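Local coordinates for mediator of RNA polymerase II transcription subunit 18 (Schizosaccharomyces pombe, PDB 3C0T), which serves as a subunit of the Mediator complex, a coactivator that links gene-specific regulators to the basal RNA polymerase II transcription machinery, at residues Ile32-Val37 with Thr137-Gln142; Thr70-Asn75 with Arg150-Pro155. All blocks are in the same frame, centred on the assembly; numbering follows the deposited sequence.

Overall arrangement
From the N terminus, the chain enters contact 1 along strand 27-41, passes 70-75 in the loop between strands 56-61 and 78-83, comes back to contact 1 along strand 136-146, and reaches 150-155 in the loop that follows. The two closures therefore cross: contact 1 closes over 99 intervening residues, contact 2 over 74. The first ties together two strands of a curled antiparallel sheet; the second joins two loops beyond its strands. Although their centres lie about 17 Å apart, Phe35 of strand 27-41 connects them, its CG lying 3.6 Å from Trp72 CH2 and its CE1 3.3 Å from Ser151 O.

Contact 1 (Ile32-Val37 with Thr137-Gln142); sequences ILEFWV and TVRIYQ
Glu34 and Arg139 reach toward each other from opposite directions, and their charged groups meet end-on. NH1 of Arg139 donates to Glu34 OE1 at 2.9 Å (N-H...O 154°), while NH2 of Arg139 donates to OE2 of Glu34 at 3.1 Å, so each carboxylate oxygen has a nitrogen of its own. The fork is nonetheless not flat. Carboxylate and guanidinium planes are turned 61° apart, and both nitrogens approach the oxygens from above the carboxylate plane. That tilt leaves the other face of OE1 to Trp36, whose NE1 donates across 3.0 Å with the oxygen lying in the indole plane. Two donors thus grip OE1 from opposite faces, which should restrict rotation of the carboxylate. Ile32 crosses Arg139 at about a right angle: its CG2 sits over one guanidinium face, toward the rim and 4.0 Å from CZ of Arg139, while CD1 of Ile32 comes to 3.8 Å from NH2 of Arg139. The arginine stretches across with CG anti to the backbone N (chi1 171°) before bending at chi3. A second carboxylate, that of Glu130, also bridges to NH2, and the pair of acids probably stabilises the positive charge. Glu130 belongs to strand 118-133, which pairs with both strands of this contact and lies between them. Glu34 and Arg139 span that strand, their CB atoms directed toward the middle of the chain. Since the strand pairings run round in a closed circle, this is a bridge inside the closed antiparallel beta-barrel of Med18, whose family is grouped with the CYTH proteins.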
loop_
_atom_site.group_PDB
_atom_site.type_symbol
_atom_site.label_atom_id
_atom_site.label_comp_id
_atom_site.label_asym_id
_atom_site.label_seq_id
_atom_site.Cartn_x
_atom_site.Cartn_y
_atom_site.Cartn_z
ATOM N N ILE A 32 7.184 -4.376 7.861
ATOM C CA ILE A 32 6.633 -3.145 7.335
ATOM C C ILE A 32 5.675 -2.572 8.384
ATOM O O ILE A 32 4.765 -3.266 8.849
ATOM C CB ILE A 32 5.797 -3.400 6.053
ATOM C CG1 ILE A 32 6.694 -3.846 4.891
ATOM C CG2 ILE A 32 4.977 -2.159 5.722
ATOM C CD1 ILE A 32 7.709 -2.805 4.426
ATOM N N LEU A 33 5.902 -1.325 8.777
ATOM C CA LEU A 33 5.000 -0.642 9.702
ATOM C C LEU A 33 5.045 0.826 9.286
ATOM O O LEU A 33 5.996 1.539 9.607
ATOM C CB LEU A 33 5.435 -0.800 11.159
ATOM C CG LEU A 33 4.316 -0.348 12.113
ATOM C CD1 LEU A 33 3.142 -1.321 12.010
ATOM C CD2 LEU A 33 4.824 -0.293 13.548
ATOM N N GLU A 34 4.019 1.261 8.557
ATOM C CA GLU A 34 3.954 2.633 8.051
ATOM C C GLU A 34 2.718 3.403 8.502
ATOM O O GLU A 34 1.642 2.826 8.684
ATOM C CB GLU A 34 3.974 2.621 6.513
ATOM C CG GLU A 34 5.054 1.741 5.900
ATOM C CD GLU A 34 4.854 1.492 4.407
ATOM O OE1 GLU A 34 3.688 1.412 3.947
ATOM O OE2 GLU A 34 5.869 1.347 3.694
ATOM N N PHE A 35 2.878 4.710 8.675
ATOM C CA PHE A 35 1.761 5.564 9.048
ATOM C C PHE A 35 1.471 6.404 7.802
ATOM O O PHE A 35 2.358 7.097 7.291
ATOM C CB PHE A 35 2.129 6.480 10.217
ATOM C CG PHE A 35 0.938 7.024 10.951
ATOM C CD1 PHE A 35 0.563 6.499 12.188
ATOM C CD2 PHE A 35 0.165 8.033 10.393
ATOM C CE1 PHE A 35 -0.574 6.974 12.858
ATOM C CE2 PHE A 35 -0.978 8.515 11.053
ATOM C CZ PHE A 35 -1.345 7.981 12.288
ATOM N N TRP A 36 0.241 6.321 7.305
ATOM C CA TRP A 36 -0.162 7.066 6.120
ATOM C C TRP A 36 -1.211 8.105 6.454
ATOM O O TRP A 36 -2.183 7.805 7.151
ATOM C CB TRP A 36 -0.770 6.136 5.062
ATOM C CG TRP A 36 0.192 5.227 4.379
ATOM C CD1 TRP A 36 0.675 4.041 4.851
ATOM C CD2 TRP A 36 0.795 5.424 3.090
ATOM N NE1 TRP A 36 1.533 3.489 3.940
ATOM C CE2 TRP A 36 1.625 4.311 2.848
ATOM C CE3 TRP A 36 0.710 6.430 2.117
ATOM C CZ2 TRP A 36 2.372 4.167 1.668
ATOM C CZ3 TRP A 36 1.455 6.292 0.940
ATOM C CH2 TRP A 36 2.273 5.163 0.727
ATOM N N VAL A 37 -1.016 9.322 5.956
ATOM C CA VAL A 37 -1.996 10.388 6.147
ATOM C C VAL A 37 -2.250 10.921 4.735
ATOM O O VAL A 37 -1.312 11.213 3.985
ATOM C CB VAL A 37 -1.478 11.526 7.084
ATOM C CG1 VAL A 37 -0.720 10.926 8.249
ATOM C CG2 VAL A 37 -0.600 12.491 6.322
ATOM N N THR A 137 8.668 -6.765 -5.815
ATOM C CA THR A 137 8.439 -6.748 -4.384
ATOM C C THR A 137 7.079 -7.362 -4.108
ATOM O O THR A 137 6.105 -7.096 -4.822
ATOM C CB THR A 137 8.444 -5.309 -3.832
ATOM O OG1 THR A 137 9.738 -4.728 -4.023
ATOM C CG2 THR A 137 8.107 -5.300 -2.341
ATOM N N VAL A 138 7.008 -8.208 -3.092
ATOM C CA VAL A 138 5.738 -8.803 -2.736
ATOM C C VAL A 138 5.503 -8.492 -1.272
ATOM O O VAL A 138 6.258 -8.909 -0.388
ATOM C CB VAL A 138 5.716 -10.314 -3.025
ATOM C CG1 VAL A 138 7.112 -10.850 -3.013
ATOM C CG2 VAL A 138 4.836 -11.032 -2.028
ATOM N N ARG A 139 4.452 -7.720 -1.036
ATOM C CA ARG A 139 4.086 -7.285 0.297
ATOM C C ARG A 139 2.771 -7.933 0.736
ATOM O O ARG A 139 1.809 -7.992 -0.035
ATOM C CB ARG A 139 3.964 -5.751 0.285
ATOM C CG ARG A 139 3.373 -5.140 1.534
ATOM C CD ARG A 139 3.157 -3.632 1.386
ATOM N NE ARG A 139 4.408 -2.879 1.345
ATOM C CZ ARG A 139 4.525 -1.621 1.762
ATOM N NH1 ARG A 139 3.467 -0.980 2.243
ATOM N NH2 ARG A 139 5.706 -1.011 1.730
ATOM N N ILE A 140 2.746 -8.462 1.957
ATOM C CA ILE A 140 1.532 -9.056 2.504
ATOM C C ILE A 140 1.253 -8.182 3.724
ATOM O O ILE A 140 2.073 -8.090 4.640
ATOM C CB ILE A 140 1.729 -10.555 2.876
ATOM C CG1 ILE A 140 0.407 -11.142 3.379
ATOM C CG2 ILE A 140 2.841 -10.722 3.891
ATOM C CD1 ILE A 140 0.414 -12.664 3.462
ATOM N N TYR A 141 0.104 -7.518 3.727
ATOM C CA TYR A 141 -0.192 -6.590 4.810
ATOM C C TYR A 141 -1.640 -6.482 5.234
ATOM O O TYR A 141 -2.547 -7.014 4.600
ATOM C CB TYR A 141 0.268 -5.183 4.418
ATOM C CG TYR A 141 -0.559 -4.566 3.304
ATOM C CD1 TYR A 141 -0.309 -4.870 1.962
ATOM C CD2 TYR A 141 -1.600 -3.680 3.589
ATOM C CE1 TYR A 141 -1.069 -4.306 0.937
ATOM C CE2 TYR A 141 -2.370 -3.111 2.569
ATOM C CZ TYR A 141 -2.099 -3.427 1.245
ATOM O OH TYR A 141 -2.853 -2.859 0.229
ATOM N N GLN A 142 -1.835 -5.735 6.311
ATOM C CA GLN A 142 -3.149 -5.495 6.868
ATOM C C GLN A 142 -3.233 -3.992 7.092
ATOM O O GLN A 142 -2.240 -3.370 7.477
ATOM C CB GLN A 142 -3.277 -6.239 8.193
ATOM C CG GLN A 142 -4.694 -6.639 8.530
ATOM C CD GLN A 142 -4.732 -7.768 9.523
ATOM O OE1 GLN A 142 -4.299 -7.618 10.676
ATOM N NE2 GLN A 142 -5.233 -8.922 9.082
#

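Contact 2 (Thr70-Asn75 with Arg150-Pro155); sequences TEWSKN and RSIKPP
Trp72 lies with one face of its indole against Ile152, and apolar contact makes up much of this interface. The CG2 methyl of Ile152 stands 3.5 Å from the centroid of the six-membered ring, only 19° off the normal: a CH-pi contact over the centre of the face, with Trp72 CE2 just 3.3 Å from CG2 of Ile152. The other branch of the isoleucine runs along the five-membered ring, bringing CD1 to 3.4 Å from CG of Trp72. Both branches bear on the indole because CG1 lies between the backbone N and the carbonyl carbon (chi1 57°). On the opposite face rests CB of Ser73, so the indole is sandwiched.

In fold terms this is loop against loop: 70-75 precedes strand 78-83, whereas the loop holding 150-155 follows strand 136-146. Within the latter, Ser151 OG accepts from the backbone N of Lys153 at 3.2 Å, an ST turn that bends the chain just beyond Arg150.

Polar contact across the interface rests on one bond, from Trp72 NE1 to the backbone O of Arg150 at 3.0 Å. The oxygen lies in the indole plane, at the ring edge, whereas the donor is tilted 34° from the carbonyl plane. Beside it the aliphatic part of Arg150 crosses the indole at about a right angle, CD reaching 3.9 Å from CZ2 of Trp72, while the arginine's NE forms a salt bridge with Glu123 on strand 118-133.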
loop_
_atom_site.group_PDB
_atom_site.type_symbol
_atom_site.label_atom_id
_atom_site.label_comp_id
_atom_site.label_asym_id
_atom_site.label_seq_id
_atom_site.Cartn_x
_atom_site.Cartn_y
_atom_site.Cartn_z
ATOM N N THR A 70 6.446 11.762 21.988
ATOM C CA THR A 70 5.232 12.575 21.981
ATOM C C THR A 70 4.933 13.229 20.628
ATOM O O THR A 70 3.773 13.348 20.231
ATOM C CB THR A 70 5.297 13.676 23.074
ATOM O OG1 THR A 70 6.425 14.529 22.839
ATOM C CG2 THR A 70 5.433 13.045 24.456
ATOM N N GLU A 71 5.978 13.651 19.924
ATOM C CA GLU A 71 5.801 14.286 18.623
ATOM C C GLU A 71 6.718 13.682 17.568
ATOM O O GLU A 71 7.669 14.307 17.099
ATOM C CB GLU A 71 6.019 15.795 18.749
ATOM C CG GLU A 71 4.803 16.514 19.326
ATOM C CD GLU A 71 5.124 17.894 19.867
ATOM O OE1 GLU A 71 5.745 18.698 19.136
ATOM O OE2 GLU A 71 4.745 18.175 21.026
ATOM N N TRP A 72 6.399 12.445 17.207
ATOM C CA TRP A 72 7.142 11.684 16.218
ATOM C C TRP A 72 6.985 12.270 14.819
ATOM O O TRP A 72 7.920 12.244 14.027
ATOM C CB TRP A 72 6.636 10.244 16.201
ATOM C CG TRP A 72 5.162 10.164 15.884
ATOM C CD1 TRP A 72 4.122 10.339 16.754
ATOM C CD2 TRP A 72 4.572 9.965 14.591
ATOM N NE1 TRP A 72 2.923 10.264 16.084
ATOM C CE2 TRP A 72 3.169 10.036 14.755
ATOM C CE3 TRP A 72 5.092 9.738 13.307
ATOM C CZ2 TRP A 72 2.280 9.883 13.682
ATOM C CZ3 TRP A 72 4.208 9.588 12.244
ATOM C CH2 TRP A 72 2.818 9.663 12.439
ATOM N N SER A 73 5.798 12.791 14.519
ATOM C CA SER A 73 5.518 13.351 13.200
ATOM C C SER A 73 6.437 14.496 12.783
ATOM O O SER A 73 6.630 14.730 11.590
ATOM C CB SER A 73 4.054 13.794 13.115
ATOM O OG SER A 73 3.709 14.639 14.198
ATOM N N LYS A 74 7.003 15.209 13.754
ATOM C CA LYS A 74 7.915 16.312 13.451
ATOM C C LYS A 74 9.353 15.811 13.344
ATOM O O LYS A 74 10.203 16.449 12.720
ATOM C CB LYS A 74 7.826 17.404 14.521
ATOM C CG LYS A 74 6.704 18.409 14.296
ATOM C CD LYS A 74 6.923 19.665 15.135
ATOM C CE LYS A 74 5.975 20.786 14.721
ATOM N NZ LYS A 74 6.252 22.059 15.450
ATOM N N ASN A 75 9.614 14.661 13.955
ATOM C CA ASN A 75 10.939 14.051 13.925
ATOM C C ASN A 75 11.023 12.931 12.889
ATOM O O ASN A 75 11.773 11.969 13.075
ATOM C CB ASN A 75 11.293 13.479 15.302
ATOM C CG ASN A 75 11.679 14.552 16.296
ATOM O OD1 ASN A 75 10.901 15.464 16.577
ATOM N ND2 ASN A 75 12.891 14.451 16.834
ATOM N N ARG A 150 -3.350 10.388 14.601
ATOM C CA ARG A 150 -1.932 10.732 14.494
ATOM C C ARG A 150 -1.094 10.150 15.629
ATOM O O ARG A 150 -0.040 10.691 15.982
ATOM C CB ARG A 150 -1.755 12.255 14.435
ATOM C CG ARG A 150 -0.515 12.736 13.653
ATOM C CD ARG A 150 -0.471 12.171 12.223
ATOM N NE ARG A 150 -1.751 12.333 11.541
ATOM C CZ ARG A 150 -2.191 13.471 11.015
ATOM N NH1 ARG A 150 -1.449 14.570 11.078
ATOM N NH2 ARG A 150 -3.383 13.514 10.440
ATOM N N SER A 151 -1.556 9.035 16.189
ATOM C CA SER A 151 -0.847 8.373 17.278
ATOM C C SER A 151 -0.199 7.065 16.826
ATOM O O SER A 151 -0.805 6.270 16.112
ATOM C CB SER A 151 -1.807 8.091 18.439
ATOM O OG SER A 151 -1.168 7.348 19.464
ATOM N N ILE A 152 1.043 6.847 17.245
ATOM C CA ILE A 152 1.760 5.629 16.902
ATOM C C ILE A 152 1.831 4.721 18.127
ATOM O O ILE A 152 2.536 3.708 18.125
ATOM C CB ILE A 152 3.188 5.931 16.425
ATOM C CG1 ILE A 152 3.944 6.711 17.503
ATOM C CG2 ILE A 152 3.141 6.708 15.124
ATOM C CD1 ILE A 152 5.391 6.992 17.157
ATOM N N LYS A 153 1.104 5.088 19.179
ATOM C CA LYS A 153 1.091 4.280 20.392
ATOM C C LYS A 153 0.044 3.179 20.269
ATOM O O LYS A 153 -1.138 3.452 20.028
ATOM C CB LYS A 153 0.781 5.142 21.629
ATOM C CG LYS A 153 1.805 6.238 21.905
ATOM C CD LYS A 153 1.629 6.866 23.287
ATOM C CE LYS A 153 0.220 7.417 23.494
ATOM N NZ LYS A 153 -0.154 8.431 22.463
ATOM N N PRO A 154 0.470 1.913 20.402
ATOM C CA PRO A 154 -0.485 0.809 20.305
ATOM C C PRO A 154 -1.614 0.993 21.323
ATOM O O PRO A 154 -1.473 1.739 22.300
ATOM C CB PRO A 154 0.384 -0.414 20.582
ATOM C CG PRO A 154 1.680 -0.031 19.919
ATOM C CD PRO A 154 1.857 1.409 20.390
ATOM N N PRO A 155 -2.739 0.296 21.120
ATOM C CA PRO A 155 -2.968 -0.626 20.003
ATOM C C PRO A 155 -3.444 0.017 18.699
ATOM O O PRO A 155 -3.876 1.171 18.680
ATOM C CB PRO A 155 -4.024 -1.560 20.565
ATOM C CG PRO A 155 -4.900 -0.580 21.331
ATOM C CD PRO A 155 -3.877 0.283 22.057
#